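Local coordinates for geranyltranstransferase (Marinomonas sp. MED121, PDB 4F62), which is a putative farnesyl-diphosphate synthase, an isoprenoid synthase family enzyme that probably lengthens allylic diphosphates by joining isoprenoid units head to tail, at residues M51-S56 with A69-L74; L74-A79 with Q119-E124. All coordinates share one frame; numbering follows the deposited sequence.

How the interactions relate
Interactions 1 and 2 are two successive contacts of one long helix, 65-86, with different neighbours. Residues 69-74 meet helix 48-60, which precedes it in the chain; residues 74-79 meet helix 108-126, which comes later. Their centres lie about 12 Å apart, and along the chain the two follow one another, meeting at L74, which both share. They also touch directly, the A73 CB atom lying 3.5 Å from the A122 O atom. All four segments fall within the polyprenyl synthetase region and run through its buried helical core. Helix 65-86 is thereby held between antiparallel partners, and the later of these partners carries the packing onward to the second subunit.

Interaction 1: M51-S56 with A69-L74; sequences MLTYAS and ASAAAL
T53 and A71 lie at the centre of a buried helix-to-helix contact, in which helix 48-60 packs against the neighbouring helix 65-86 in the core of the chain. The two segments run nearly antiparallel, at 160°, with their axes 8.9 Å apart, and a small alanine brings T53 CA and A71 CA within 5.7 Å. T53 supplies both branches of its side chain. With OG1 turned beside the backbone N (chi1 -51°), the methyl stands anti to that N and lies 3.9 Å from S70 CB, while the hydroxyl faces the other way along helix 65-86, with T53 OG1 3.4 Å from the L74 CD1 methyl. That hydroxyl finds its main polar partner one turn back in its own helix, at the R49 carbonyl, with a weak second bond to the S188 carbonyl, and so has its polar need met although it packs on the L74 methyl. Y54 adds the second element: A71 CB meets its ring obliquely, 3.7 Å from Y54 CE2, while the phenol oxygen is bonded to D68 a little earlier in the opposing helix. The tyrosine thus bridges the helices by apolar contact at the ring and a polar bond at the end. Cutting T53 back to an alanine here would probably open a gap beside S70 CB and L74 CD1 and leave the R49 carbonyl without its side-chain mate. Helix 170-194 borders the same seam, with L184 and S188 against L74 and M191 against S70, and L126 of helix 108-126 also reaches S70. Two consecutive helices joined by a short connection and packed antiparallel form a helical hairpin, a recurring element of the all-alpha isoprenoid synthase fold.

Interaction 2: L74-A79 with Q119-E124; sequences LESIHA and QTFAFE
The F121 ring receives S76 obliquely: S76 OG is 3.4 Å from F121 CD2 and lies next to F121 CE2, while E124 OE1, from the same helix as the phenylalanine, sits in the ring plane at its edge. A second ring, that of F123, has Q119 CG in plane at its edge and stacks on F123 of the second subunit. F121 reaches S76 because its CG stands opposite the backbone N (chi1 -180°), which carries the ring out to one flank of the helix. The serine hydroxyl is also bonded to the A72 carbonyl one turn earlier, so its polar need is met within its own helix and it can lie against an aromatic ring. Beside this pair, the backbones are equally close at S76 with A122 and at I77 with Q119, the CA atoms 5.5 Å apart in each pair. S76 CB is 4.1 Å from A122 CB. I77 closes the other flank, its CD1 methyl resting 3.7 Å from A122 CB and 4.1 Å from Q119 CG, the isoleucine and glutamine side chains passing at a slant. The segments run almost exactly antiparallel, at 173°, with axes 8.0 Å apart. L20 of helix 5-23 touches both S76 and F121, and L144 of helix 134-148 packs on I77. The far side of helix 108-126 meets the second subunit: Q119 hydrogen-bonds T120 of that subunit, and E124 forms a salt bridge with R150 of that subunit. No hydrogen bond joins the two segments, so the contact rests on van der Waals packing, mostly apolar, with the S76 hydroxyl against the F121 ring, while Q119 and E124 OE1 bond to the second subunit; this implies that one helix serves the core and the dimer interface together.

Interaction 1: M51-S56 with A69-L74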
loop_
_atom_site.group_PDB
_atom_site.type_symbol
_atom_site.label_atom_id
_atom_site.label_comp_id
_atom_site.label_asym_id
_atom_site.label_seq_id
_atom_site.Cartn_x
_atom_site.Cartn_y
_atom_site.Cartn_z
ATOM N N MET A 51 -2.578 15.663 -13.341
ATOM C CA MET A 51 -3.270 16.503 -14.320
ATOM C C MET A 51 -4.573 15.872 -14.828
ATOM O O MET A 51 -5.600 16.538 -14.894
ATOM C CB MET A 51 -2.344 16.877 -15.488
ATOM C CG MET A 51 -1.198 17.782 -15.056
ATOM S SD MET A 51 -0.261 18.529 -16.408
ATOM C CE MET A 51 0.515 17.074 -17.093
ATOM N N LEU A 52 -4.532 14.587 -15.172
ATOM C CA LEU A 52 -5.734 13.874 -15.601
ATOM C C LEU A 52 -6.793 13.858 -14.505
ATOM O O LEU A 52 -7.981 13.994 -14.783
ATOM C CB LEU A 52 -5.398 12.424 -15.963
ATOM C CG LEU A 52 -4.638 12.212 -17.272
ATOM C CD1 LEU A 52 -4.178 10.759 -17.349
ATOM C CD2 LEU A 52 -5.513 12.576 -18.478
ATOM N N THR A 53 -6.363 13.673 -13.260
ATOM C CA THR A 53 -7.292 13.616 -12.131
ATOM C C THR A 53 -8.033 14.937 -11.962
ATOM O O THR A 53 -9.267 14.972 -11.842
ATOM C CB THR A 53 -6.553 13.271 -10.829
ATOM O OG1 THR A 53 -5.750 12.103 -11.049
ATOM C CG2 THR A 53 -7.546 12.992 -9.679
ATOM N N TYR A 54 -7.287 16.036 -11.963
ATOM C CA TYR A 54 -7.916 17.339 -11.790
ATOM C C TYR A 54 -8.790 17.672 -12.993
ATOM O O TYR A 54 -9.836 18.307 -12.836
ATOM C CB TYR A 54 -6.868 18.435 -11.601
ATOM C CG TYR A 54 -6.147 18.386 -10.274
ATOM C CD1 TYR A 54 -6.830 18.606 -9.078
ATOM C CD2 TYR A 54 -4.778 18.149 -10.213
ATOM C CE1 TYR A 54 -6.167 18.571 -7.850
ATOM C CE2 TYR A 54 -4.104 18.117 -8.988
ATOM C CZ TYR A 54 -4.798 18.332 -7.816
ATOM O OH TYR A 54 -4.125 18.308 -6.615
ATOM N N ALA A 55 -8.348 17.266 -14.190
ATOM C CA ALA A 55 -9.089 17.570 -15.429
ATOM C C ALA A 55 -10.437 16.859 -15.450
ATOM O O ALA A 55 -11.439 17.412 -15.896
ATOM C CB ALA A 55 -8.273 17.177 -16.675
ATOM N N SER A 56 -10.459 15.623 -14.966
ATOM C CA SER A 56 -11.695 14.847 -14.942
ATOM C C SER A 56 -12.667 15.392 -13.905
ATOM O O SER A 56 -13.867 15.475 -14.163
ATOM C CB SER A 56 -11.399 13.378 -14.649
ATOM O OG SER A 56 -10.527 12.880 -15.642
ATOM N N ALA A 69 -6.433 14.437 -2.718
ATOM C CA ALA A 69 -5.985 13.159 -2.156
ATOM C C ALA A 69 -5.740 12.112 -3.246
ATOM O O ALA A 69 -4.752 11.363 -3.212
ATOM C CB ALA A 69 -6.993 12.648 -1.126
ATOM N N SER A 70 -6.621 12.064 -4.238
ATOM C CA SER A 70 -6.444 11.100 -5.337
ATOM C C SER A 70 -5.230 11.408 -6.196
ATOM O O SER A 70 -4.448 10.500 -6.553
ATOM C CB SER A 70 -7.687 11.076 -6.232
ATOM O OG SER A 70 -8.847 10.733 -5.483
ATOM N N ALA A 71 -5.090 12.682 -6.565
ATOM C CA ALA A 71 -4.014 13.073 -7.456
ATOM C C ALA A 71 -2.705 12.761 -6.764
ATOM O O ALA A 71 -1.794 12.203 -7.370
ATOM C CB ALA A 71 -4.102 14.564 -7.789
ATOM N N ALA A 72 -2.634 13.095 -5.477
ATOM C CA ALA A 72 -1.421 12.878 -4.697
ATOM C C ALA A 72 -1.148 11.389 -4.502
ATOM O O ALA A 72 0.003 10.955 -4.587
ATOM C CB ALA A 72 -1.534 13.576 -3.340
ATOM N N ALA A 73 -2.204 10.608 -4.246
ATOM C CA ALA A 73 -2.061 9.163 -4.053
ATOM C C ALA A 73 -1.566 8.502 -5.325
ATOM O O ALA A 73 -0.668 7.652 -5.291
ATOM C CB ALA A 73 -3.383 8.518 -3.617
ATOM N N LEU A 74 -2.164 8.883 -6.448
ATOM C CA LEU A 74 -1.758 8.333 -7.744
ATOM C C LEU A 74 -0.301 8.685 -8.047
ATOM O O LEU A 74 0.459 7.853 -8.548
ATOM C CB LEU A 74 -2.666 8.873 -8.857
ATOM C CG LEU A 74 -4.069 8.257 -8.840
ATOM C CD1 LEU A 74 -5.042 9.169 -9.549
ATOM C CD2 LEU A 74 -4.045 6.898 -9.513
#

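Interaction 2: L74-A79 with Q119-E124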
loop_
_atom_site.group_PDB
_atom_site.type_symbol
_atom_site.label_atom_id
_atom_site.label_comp_id
_atom_site.label_asym_id
_atom_site.label_seq_id
_atom_site.Cartn_x
_atom_site.Cartn_y
_atom_site.Cartn_z
ATOM N N LEU A 74 -2.164 8.883 -6.448
ATOM C CA LEU A 74 -1.758 8.333 -7.744
ATOM C C LEU A 74 -0.301 8.685 -8.047
ATOM O O LEU A 74 0.459 7.853 -8.548
ATOM C CB LEU A 74 -2.666 8.873 -8.857
ATOM C CG LEU A 74 -4.069 8.257 -8.840
ATOM C CD1 LEU A 74 -5.042 9.169 -9.549
ATOM C CD2 LEU A 74 -4.045 6.898 -9.513
ATOM N N GLU A 75 0.098 9.915 -7.738
ATOM C CA GLU A 75 1.487 10.302 -7.983
ATOM C C GLU A 75 2.444 9.509 -7.078
ATOM O O GLU A 75 3.554 9.160 -7.490
ATOM C CB GLU A 75 1.682 11.819 -7.803
ATOM C CG GLU A 75 3.069 12.299 -8.193
ATOM C CD GLU A 75 3.349 12.179 -9.705
ATOM O OE1 GLU A 75 2.393 11.996 -10.491
ATOM O OE2 GLU A 75 4.534 12.285 -10.118
ATOM N N SER A 76 2.001 9.204 -5.858
ATOM C CA SER A 76 2.830 8.431 -4.924
ATOM C C SER A 76 3.002 6.998 -5.378
ATOM O O SER A 76 4.098 6.440 -5.282
ATOM C CB SER A 76 2.273 8.459 -3.490
ATOM O OG SER A 76 2.356 9.781 -2.983
ATOM N N ILE A 77 1.918 6.397 -5.857
ATOM C CA ILE A 77 1.994 5.064 -6.435
ATOM C C ILE A 77 2.965 5.063 -7.628
ATOM O O ILE A 77 3.872 4.226 -7.702
ATOM C CB ILE A 77 0.609 4.553 -6.877
ATOM C CG1 ILE A 77 -0.260 4.297 -5.638
ATOM C CG2 ILE A 77 0.752 3.260 -7.679
ATOM C CD1 ILE A 77 0.335 3.238 -4.675
ATOM N N HIS A 78 2.781 6.016 -8.536
ATOM C CA HIS A 78 3.621 6.131 -9.720
ATOM C C HIS A 78 5.089 6.279 -9.308
ATOM O O HIS A 78 5.972 5.583 -9.838
ATOM C CB HIS A 78 3.159 7.322 -10.567
ATOM C CG HIS A 78 4.006 7.573 -11.776
ATOM N ND1 HIS A 78 4.225 6.616 -12.745
ATOM C CD2 HIS A 78 4.687 8.672 -12.168
ATOM C CE1 HIS A 78 5.011 7.116 -13.684
ATOM N NE2 HIS A 78 5.303 8.369 -13.359
ATOM N N ALA A 79 5.346 7.155 -8.339
ATOM C CA ALA A 79 6.720 7.395 -7.887
ATOM C C ALA A 79 7.338 6.147 -7.259
ATOM O O ALA A 79 8.506 5.837 -7.506
ATOM C CB ALA A 79 6.789 8.586 -6.909
ATOM N N GLN A 119 4.174 3.677 -1.277
ATOM C CA GLN A 119 2.895 2.983 -1.447
ATOM C C GLN A 119 1.983 3.199 -0.234
ATOM O O GLN A 119 0.797 3.505 -0.388
ATOM C CB GLN A 119 3.036 1.472 -1.744
ATOM C CG GLN A 119 1.656 0.818 -1.700
ATOM C CD GLN A 119 1.582 -0.625 -2.202
ATOM O OE1 GLN A 119 0.484 -1.172 -2.315
ATOM N NE2 GLN A 119 2.735 -1.249 -2.483
ATOM N N THR A 120 2.524 3.058 0.975
ATOM C CA THR A 120 1.685 3.236 2.162
ATOM C C THR A 120 1.204 4.684 2.243
ATOM O O THR A 120 0.109 4.958 2.728
ATOM C CB THR A 120 2.445 2.924 3.458
ATOM O OG1 THR A 120 3.175 1.704 3.302
ATOM C CG2 THR A 120 1.465 2.813 4.646
ATOM N N PHE A 121 2.036 5.618 1.794
ATOM C CA PHE A 121 1.673 7.035 1.852
ATOM C C PHE A 121 0.464 7.306 0.934
ATOM O O PHE A 121 -0.379 8.147 1.243
ATOM C CB PHE A 121 2.884 7.883 1.461
ATOM C CG PHE A 121 2.637 9.366 1.492
ATOM C CD1 PHE A 121 2.200 9.984 2.648
ATOM C CD2 PHE A 121 2.893 10.149 0.365
ATOM C CE1 PHE A 121 1.986 11.361 2.693
ATOM C CE2 PHE A 121 2.685 11.537 0.397
ATOM C CZ PHE A 121 2.229 12.139 1.558
ATOM N N ALA A 122 0.380 6.592 -0.189
ATOM C CA ALA A 122 -0.766 6.745 -1.084
ATOM C C ALA A 122 -2.055 6.447 -0.336
ATOM O O ALA A 122 -3.047 7.163 -0.458
ATOM C CB ALA A 122 -0.639 5.829 -2.278
ATOM N N PHE A 123 -2.029 5.396 0.472
ATOM C CA PHE A 123 -3.215 5.025 1.226
ATOM C C PHE A 123 -3.435 5.936 2.410
ATOM O O PHE A 123 -4.571 6.135 2.839
ATOM C CB PHE A 123 -3.177 3.535 1.591
ATOM C CG PHE A 123 -3.251 2.638 0.373
ATOM C CD1 PHE A 123 -4.465 2.426 -0.272
ATOM C CD2 PHE A 123 -2.101 2.049 -0.154
ATOM C CE1 PHE A 123 -4.544 1.613 -1.407
ATOM C CE2 PHE A 123 -2.164 1.237 -1.287
ATOM C CZ PHE A 123 -3.394 1.015 -1.916
ATOM N N GLU A 124 -2.353 6.524 2.919
ATOM C CA GLU A 124 -2.479 7.512 3.980
ATOM C C GLU A 124 -3.245 8.713 3.422
ATOM O O GLU A 124 -4.147 9.249 4.068
ATOM C CB GLU A 124 -1.094 7.956 4.481
ATOM C CG GLU A 124 -1.143 9.058 5.563
ATOM C CD GLU A 124 0.252 9.518 6.015
ATOM O OE1 GLU A 124 1.260 8.801 5.772
ATOM O OE2 GLU A 124 0.345 10.607 6.609
#